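Local coordinates for protein ADP-dependent (S)-NAD(P)H-hydrate dehydratase (Enterococcus faecalis, PDB 2R3B) that probably dehydrates the S-form of hydrated NAD(P)H at the expense of ADP, helping to repair this damaged cofactor, at residues V109-L123 with Q139-L153. Numbering follows the deposited sequence.
Sequences VEQADVILIGPGLGL and QKQQWLIIDGSAITL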
loop_
_atom_site.group_PDB
_atom_site.type_symbol
_atom_site.label_atom_id
_atom_site.label_comp_id
_atom_site.label_asym_id
_atom_site.label_seq_id
_atom_site.Cartn_x
_atom_site.Cartn_y
_atom_site.Cartn_z
ATOM N N VAL B 109 -14.096 24.044 -3.360
ATOM C CA VAL B 109 -14.020 24.613 -4.711
ATOM C C VAL B 109 -13.853 26.144 -4.679
ATOM O O VAL B 109 -13.079 26.716 -5.458
ATOM C CB VAL B 109 -15.269 24.220 -5.539
ATOM C CG1 VAL B 109 -15.348 25.064 -6.793
ATOM C CG2 VAL B 109 -15.251 22.721 -5.812
ATOM N N GLU B 110 -14.550 26.804 -3.757
ATOM C CA GLU B 110 -14.470 28.272 -3.614
ATOM C C GLU B 110 -13.048 28.754 -3.283
ATOM O O GLU B 110 -12.617 29.800 -3.766
ATOM C CB GLU B 110 -15.424 28.733 -2.538
ATOM C CG GLU B 110 -15.713 30.212 -2.541
ATOM C CD GLU B 110 -14.655 31.061 -1.844
ATOM O OE1 GLU B 110 -13.900 30.545 -0.957
ATOM O OE2 GLU B 110 -14.595 32.291 -2.158
ATOM N N GLN B 111 -12.328 27.971 -2.486
ATOM C CA GLN B 111 -10.949 28.278 -2.098
ATOM C C GLN B 111 -9.857 27.856 -3.097
ATOM O O GLN B 111 -8.684 28.216 -2.938
ATOM C CB GLN B 111 -10.628 27.552 -0.818
ATOM C CG GLN B 111 -11.409 28.041 0.353
ATOM C CD GLN B 111 -10.943 27.343 1.602
ATOM O OE1 GLN B 111 -9.762 27.437 1.980
ATOM N NE2 GLN B 111 -11.848 26.613 2.246
ATOM N N ALA B 112 -10.217 27.062 -4.085
ATOM C CA ALA B 112 -9.216 26.468 -4.975
ATOM C C ALA B 112 -8.558 27.499 -5.871
ATOM O O ALA B 112 -9.223 28.445 -6.334
ATOM C CB ALA B 112 -9.853 25.406 -5.815
ATOM N N ASP B 113 -7.267 27.295 -6.164
ATOM C CA ASP B 113 -6.605 28.033 -7.232
ATOM C C ASP B 113 -6.790 27.341 -8.584
ATOM O O ASP B 113 -6.831 27.998 -9.602
ATOM C CB ASP B 113 -5.108 28.176 -6.904
ATOM C CG ASP B 113 -4.874 28.977 -5.667
ATOM O OD1 ASP B 113 -5.333 30.135 -5.644
ATOM O OD2 ASP B 113 -4.252 28.499 -4.693
ATOM N N VAL B 114 -6.872 26.014 -8.565
ATOM C CA VAL B 114 -6.977 25.129 -9.750
ATOM C C VAL B 114 -7.989 24.050 -9.427
ATOM O O VAL B 114 -7.949 23.456 -8.344
ATOM C CB VAL B 114 -5.600 24.463 -10.071
ATOM C CG1 VAL B 114 -5.684 23.608 -11.381
ATOM C CG2 VAL B 114 -4.500 25.548 -10.157
ATOM N N ILE B 115 -8.912 23.831 -10.357
ATOM C CA ILE B 115 -9.893 22.775 -10.300
ATOM C C ILE B 115 -9.697 21.861 -11.506
ATOM O O ILE B 115 -9.718 22.332 -12.645
ATOM C CB ILE B 115 -11.315 23.365 -10.411
ATOM C CG1 ILE B 115 -11.556 24.403 -9.295
ATOM C CG2 ILE B 115 -12.383 22.256 -10.455
ATOM C CD1 ILE B 115 -12.730 25.299 -9.632
ATOM N N LEU B 116 -9.555 20.558 -11.249
ATOM C CA LEU B 116 -9.587 19.530 -12.271
ATOM C C LEU B 116 -10.856 18.735 -12.063
ATOM O O LEU B 116 -11.121 18.225 -10.945
ATOM C CB LEU B 116 -8.375 18.597 -12.151
ATOM C CG LEU B 116 -8.438 17.291 -12.945
ATOM C CD1 LEU B 116 -8.457 17.586 -14.472
ATOM C CD2 LEU B 116 -7.297 16.344 -12.598
ATOM N N ILE B 117 -11.660 18.646 -13.114
ATOM C CA ILE B 117 -12.851 17.822 -13.085
ATOM C C ILE B 117 -12.864 16.828 -14.245
ATOM O O ILE B 117 -12.629 17.194 -15.413
ATOM C CB ILE B 117 -14.151 18.676 -13.048
ATOM C CG1 ILE B 117 -15.389 17.756 -12.850
ATOM C CG2 ILE B 117 -14.241 19.592 -14.291
ATOM C CD1 ILE B 117 -16.632 18.502 -12.330
ATOM N N GLY B 118 -13.075 15.554 -13.913
ATOM C CA GLY B 118 -13.351 14.560 -14.944
ATOM C C GLY B 118 -12.767 13.164 -14.863
ATOM O O GLY B 118 -13.411 12.230 -15.357
ATOM N N PRO B 119 -11.544 12.994 -14.300
ATOM C CA PRO B 119 -10.990 11.625 -14.220
ATOM C C PRO B 119 -11.899 10.635 -13.486
ATOM O O PRO B 119 -12.232 10.843 -12.343
ATOM C CB PRO B 119 -9.671 11.812 -13.456
ATOM C CG PRO B 119 -9.295 13.224 -13.680
ATOM C CD PRO B 119 -10.594 13.987 -13.747
ATOM N N GLY B 120 -12.328 9.589 -14.175
ATOM C CA GLY B 120 -13.227 8.600 -13.602
ATOM C C GLY B 120 -14.589 9.147 -13.180
ATOM O O GLY B 120 -15.290 8.528 -12.371
ATOM N N LEU B 121 -14.985 10.311 -13.689
ATOM C CA LEU B 121 -16.218 10.920 -13.170
ATOM C C LEU B 121 -17.456 10.172 -13.629
ATOM O O LEU B 121 -18.499 10.174 -12.942
ATOM C CB LEU B 121 -16.307 12.388 -13.597
ATOM C CG LEU B 121 -17.512 13.192 -13.131
ATOM C CD1 LEU B 121 -17.524 13.490 -11.635
ATOM C CD2 LEU B 121 -17.549 14.471 -13.989
ATOM N N GLY B 122 -17.378 9.551 -14.791
ATOM C CA GLY B 122 -18.559 8.870 -15.329
ATOM C C GLY B 122 -19.561 9.854 -15.917
ATOM O O GLY B 122 -19.248 11.025 -16.141
ATOM N N LEU B 123 -20.782 9.368 -16.147
ATOM C CA LEU B 123 -21.755 10.098 -16.962
ATOM C C LEU B 123 -23.118 10.184 -16.293
ATOM O O LEU B 123 -24.050 10.726 -16.880
ATOM C CB LEU B 123 -21.899 9.397 -18.311
ATOM C CG LEU B 123 -20.658 9.386 -19.208
ATOM C CD1 LEU B 123 -20.811 8.356 -20.318
ATOM C CD2 LEU B 123 -20.304 10.781 -19.790
ATOM N N GLN B 139 -14.831 30.796 -10.696
ATOM C CA GLN B 139 -14.416 32.181 -10.517
ATOM C C GLN B 139 -13.375 32.504 -11.537
ATOM O O GLN B 139 -12.567 31.640 -11.942
ATOM C CB GLN B 139 -13.831 32.420 -9.129
ATOM C CG GLN B 139 -14.796 32.192 -7.977
ATOM C CD GLN B 139 -14.069 32.078 -6.674
ATOM O OE1 GLN B 139 -13.394 32.998 -6.265
ATOM N NE2 GLN B 139 -14.208 30.961 -6.008
ATOM N N LYS B 140 -13.361 33.768 -11.933
ATOM C CA LYS B 140 -12.570 34.183 -13.073
ATOM C C LYS B 140 -11.105 33.831 -12.907
ATOM O O LYS B 140 -10.457 33.428 -13.867
ATOM C CB LYS B 140 -12.715 35.688 -13.293
ATOM C CG LYS B 140 -12.152 36.161 -14.612
ATOM C CD LYS B 140 -12.403 37.658 -14.790
ATOM C CE LYS B 140 -11.612 38.228 -15.968
ATOM N NZ LYS B 140 -12.108 37.709 -17.291
ATOM N N GLN B 141 -10.582 33.991 -11.704
ATOM C CA GLN B 141 -9.158 33.778 -11.471
ATOM C C GLN B 141 -8.715 32.307 -11.337
ATOM O O GLN B 141 -7.521 32.022 -11.258
ATOM C CB GLN B 141 -8.682 34.544 -10.250
ATOM C CG GLN B 141 -9.000 33.920 -8.883
ATOM C CD GLN B 141 -10.448 34.000 -8.495
ATOM O OE1 GLN B 141 -11.238 34.708 -9.128
ATOM N NE2 GLN B 141 -10.819 33.261 -7.440
ATOM N N GLN B 142 -9.671 31.399 -11.268
ATOM C CA GLN B 142 -9.377 29.985 -11.073
ATOM C C GLN B 142 -9.140 29.285 -12.415
ATOM O O GLN B 142 -9.912 29.430 -13.354
ATOM C CB GLN B 142 -10.563 29.292 -10.401
ATOM C CG GLN B 142 -10.835 29.704 -8.988
ATOM C CD GLN B 142 -12.045 29.016 -8.446
ATOM O OE1 GLN B 142 -13.104 28.971 -9.107
ATOM N NE2 GLN B 142 -11.923 28.483 -7.216
ATOM N N TRP B 143 -8.102 28.458 -12.481
ATOM C CA TRP B 143 -7.937 27.551 -13.602
ATOM C C TRP B 143 -8.928 26.409 -13.450
ATOM O O TRP B 143 -9.102 25.877 -12.357
ATOM C CB TRP B 143 -6.516 26.998 -13.618
ATOM C CG TRP B 143 -5.473 27.999 -13.984
ATOM C CD1 TRP B 143 -4.651 28.669 -13.152
ATOM C CD2 TRP B 143 -5.131 28.397 -15.302
ATOM N NE1 TRP B 143 -3.824 29.485 -13.868
ATOM C CE2 TRP B 143 -4.081 29.315 -15.197
ATOM C CE3 TRP B 143 -5.581 28.023 -16.567
ATOM C CZ2 TRP B 143 -3.489 29.893 -16.305
ATOM C CZ3 TRP B 143 -4.994 28.602 -17.674
ATOM C CH2 TRP B 143 -3.964 29.518 -17.536
ATOM N N LEU B 144 -9.559 26.016 -14.550
ATOM C CA LEU B 144 -10.517 24.932 -14.561
ATOM C C LEU B 144 -10.132 23.985 -15.691
ATOM O O LEU B 144 -10.228 24.367 -16.865
ATOM C CB LEU B 144 -11.938 25.465 -14.788
ATOM C CG LEU B 144 -13.060 24.447 -14.990
ATOM C CD1 LEU B 144 -13.125 23.462 -13.814
ATOM C CD2 LEU B 144 -14.425 25.116 -15.173
ATOM N N ILE B 145 -9.729 22.761 -15.353
ATOM C CA ILE B 145 -9.341 21.746 -16.341
ATOM C C ILE B 145 -10.487 20.757 -16.457
ATOM O O ILE B 145 -10.925 20.189 -15.462
ATOM C CB ILE B 145 -8.072 21.019 -15.925
ATOM C CG1 ILE B 145 -6.964 22.027 -15.606
ATOM C CG2 ILE B 145 -7.666 19.984 -17.018
ATOM C CD1 ILE B 145 -5.910 21.446 -14.664
ATOM N N ILE B 146 -11.009 20.597 -17.666
ATOM C CA ILE B 146 -12.164 19.731 -17.940
ATOM C C ILE B 146 -11.632 18.582 -18.780
ATOM O O ILE B 146 -11.161 18.784 -19.888
ATOM C CB ILE B 146 -13.257 20.498 -18.688
ATOM C CG1 ILE B 146 -13.705 21.706 -17.849
ATOM C CG2 ILE B 146 -14.473 19.583 -19.025
ATOM C CD1 ILE B 146 -14.758 22.607 -18.538
ATOM N N ASP B 147 -11.736 17.379 -18.233
ATOM C CA ASP B 147 -11.045 16.198 -18.725
ATOM C C ASP B 147 -12.045 15.060 -18.877
ATOM O O ASP B 147 -13.076 15.026 -18.211
ATOM C CB ASP B 147 -9.967 15.829 -17.701
ATOM C CG ASP B 147 -9.169 14.601 -18.080
ATOM O OD1 ASP B 147 -8.570 14.591 -19.183
ATOM O OD2 ASP B 147 -9.138 13.636 -17.270
ATOM N N GLY B 148 -11.758 14.122 -19.767
ATOM C CA GLY B 148 -12.483 12.837 -19.796
ATOM C C GLY B 148 -13.973 12.977 -20.014
ATOM O O GLY B 148 -14.423 13.800 -20.809
ATOM N N SER B 149 -14.740 12.266 -19.201
ATOM C CA SER B 149 -16.191 12.323 -19.288
ATOM C C SER B 149 -16.800 13.680 -18.975
ATOM O O SER B 149 -17.941 13.933 -19.375
ATOM C CB SER B 149 -16.814 11.239 -18.373
ATOM O OG SER B 149 -16.690 11.572 -17.000
ATOM N N ALA B 150 -16.063 14.580 -18.312
ATOM C CA ALA B 150 -16.550 15.915 -18.050
ATOM C C ALA B 150 -16.615 16.696 -19.390
ATOM O O ALA B 150 -17.466 17.558 -19.567
ATOM C CB ALA B 150 -15.686 16.644 -17.003
ATOM N N ILE B 151 -15.754 16.351 -20.341
ATOM C CA ILE B 151 -15.813 16.983 -21.674
ATOM C C ILE B 151 -17.095 16.523 -22.394
ATOM O O ILE B 151 -17.835 17.335 -22.966
ATOM C CB ILE B 151 -14.595 16.628 -22.543
ATOM C CG1 ILE B 151 -13.293 17.054 -21.855
ATOM C CG2 ILE B 151 -14.685 17.342 -23.939
ATOM C CD1 ILE B 151 -12.034 16.593 -22.553
ATOM N N THR B 152 -17.350 15.228 -22.347
ATOM C CA THR B 152 -18.560 14.661 -22.926
ATOM C C THR B 152 -19.813 15.263 -22.317
ATOM O O THR B 152 -20.737 15.648 -23.043
ATOM C CB THR B 152 -18.576 13.156 -22.771
ATOM O OG1 THR B 152 -17.453 12.603 -23.455
ATOM C CG2 THR B 152 -19.864 12.532 -23.350
ATOM N N LEU B 153 -19.874 15.348 -20.990
ATOM C CA LEU B 153 -21.029 15.986 -20.325
ATOM C C LEU B 153 -21.148 17.465 -20.669
ATOM O O LEU B 153 -22.264 18.010 -20.806
ATOM C CB LEU B 153 -20.915 15.833 -18.809
ATOM C CG LEU B 153 -21.062 14.407 -18.265
ATOM C CD1 LEU B 153 -20.916 14.396 -16.736
ATOM C CD2 LEU B 153 -22.366 13.719 -18.711
HETATM O O HOH W 1 -12.530 33.434 -3.625
HETATM O O HOH W 2 -8.969 31.360 -6.132
HETATM O O HOH W 3 -5.575 30.423 -10.034
HETATM O O HOH W 4 -13.444 10.442 -17.408
#
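Gln142 reaches across to Val109 and Ala112, at and just past the end of helix 102-111. Its CB passes near Asp113 O; CG, held beside its own backbone N (chi1 -67°), lies 3.4 Å from Ala112 O. The chain then runs extended. Gln142 NE2 donates to Val109 O (2.7 Å) and to Ala112 O (2.8 Å), both acceptors lying close to the amide plane, while Gln142 OE1 touches Ile115 CD1 and accepts the backbone N-H of Gln139. Together the three bonds fix which way the buried amide is turned, and two of them give Val109 O and Ala112 O a donor. Gln139 NE2 adds a bond to a lone pair of Glu110 O (3.0 Å).

Beyond, strands 114-117 and 143-147 pair in parallel through backbone bonds. Leu144 CD1 packs on Ile115 CG2 (3.6 Å), whereas Leu116 CD1 meets Ile145 CG2 on the other face. At the far end Ser149 OG donates to Gly122 O (2.8 Å); Gly122 is predicted to bind the substrate.

Helix 125-137 links the two strands as a beta-alpha-beta crossover in the ribokinase-like fold; in the sheet they lie between strands 46-50 and 167-170, with helix 233-247 against Trp143 and Ile145.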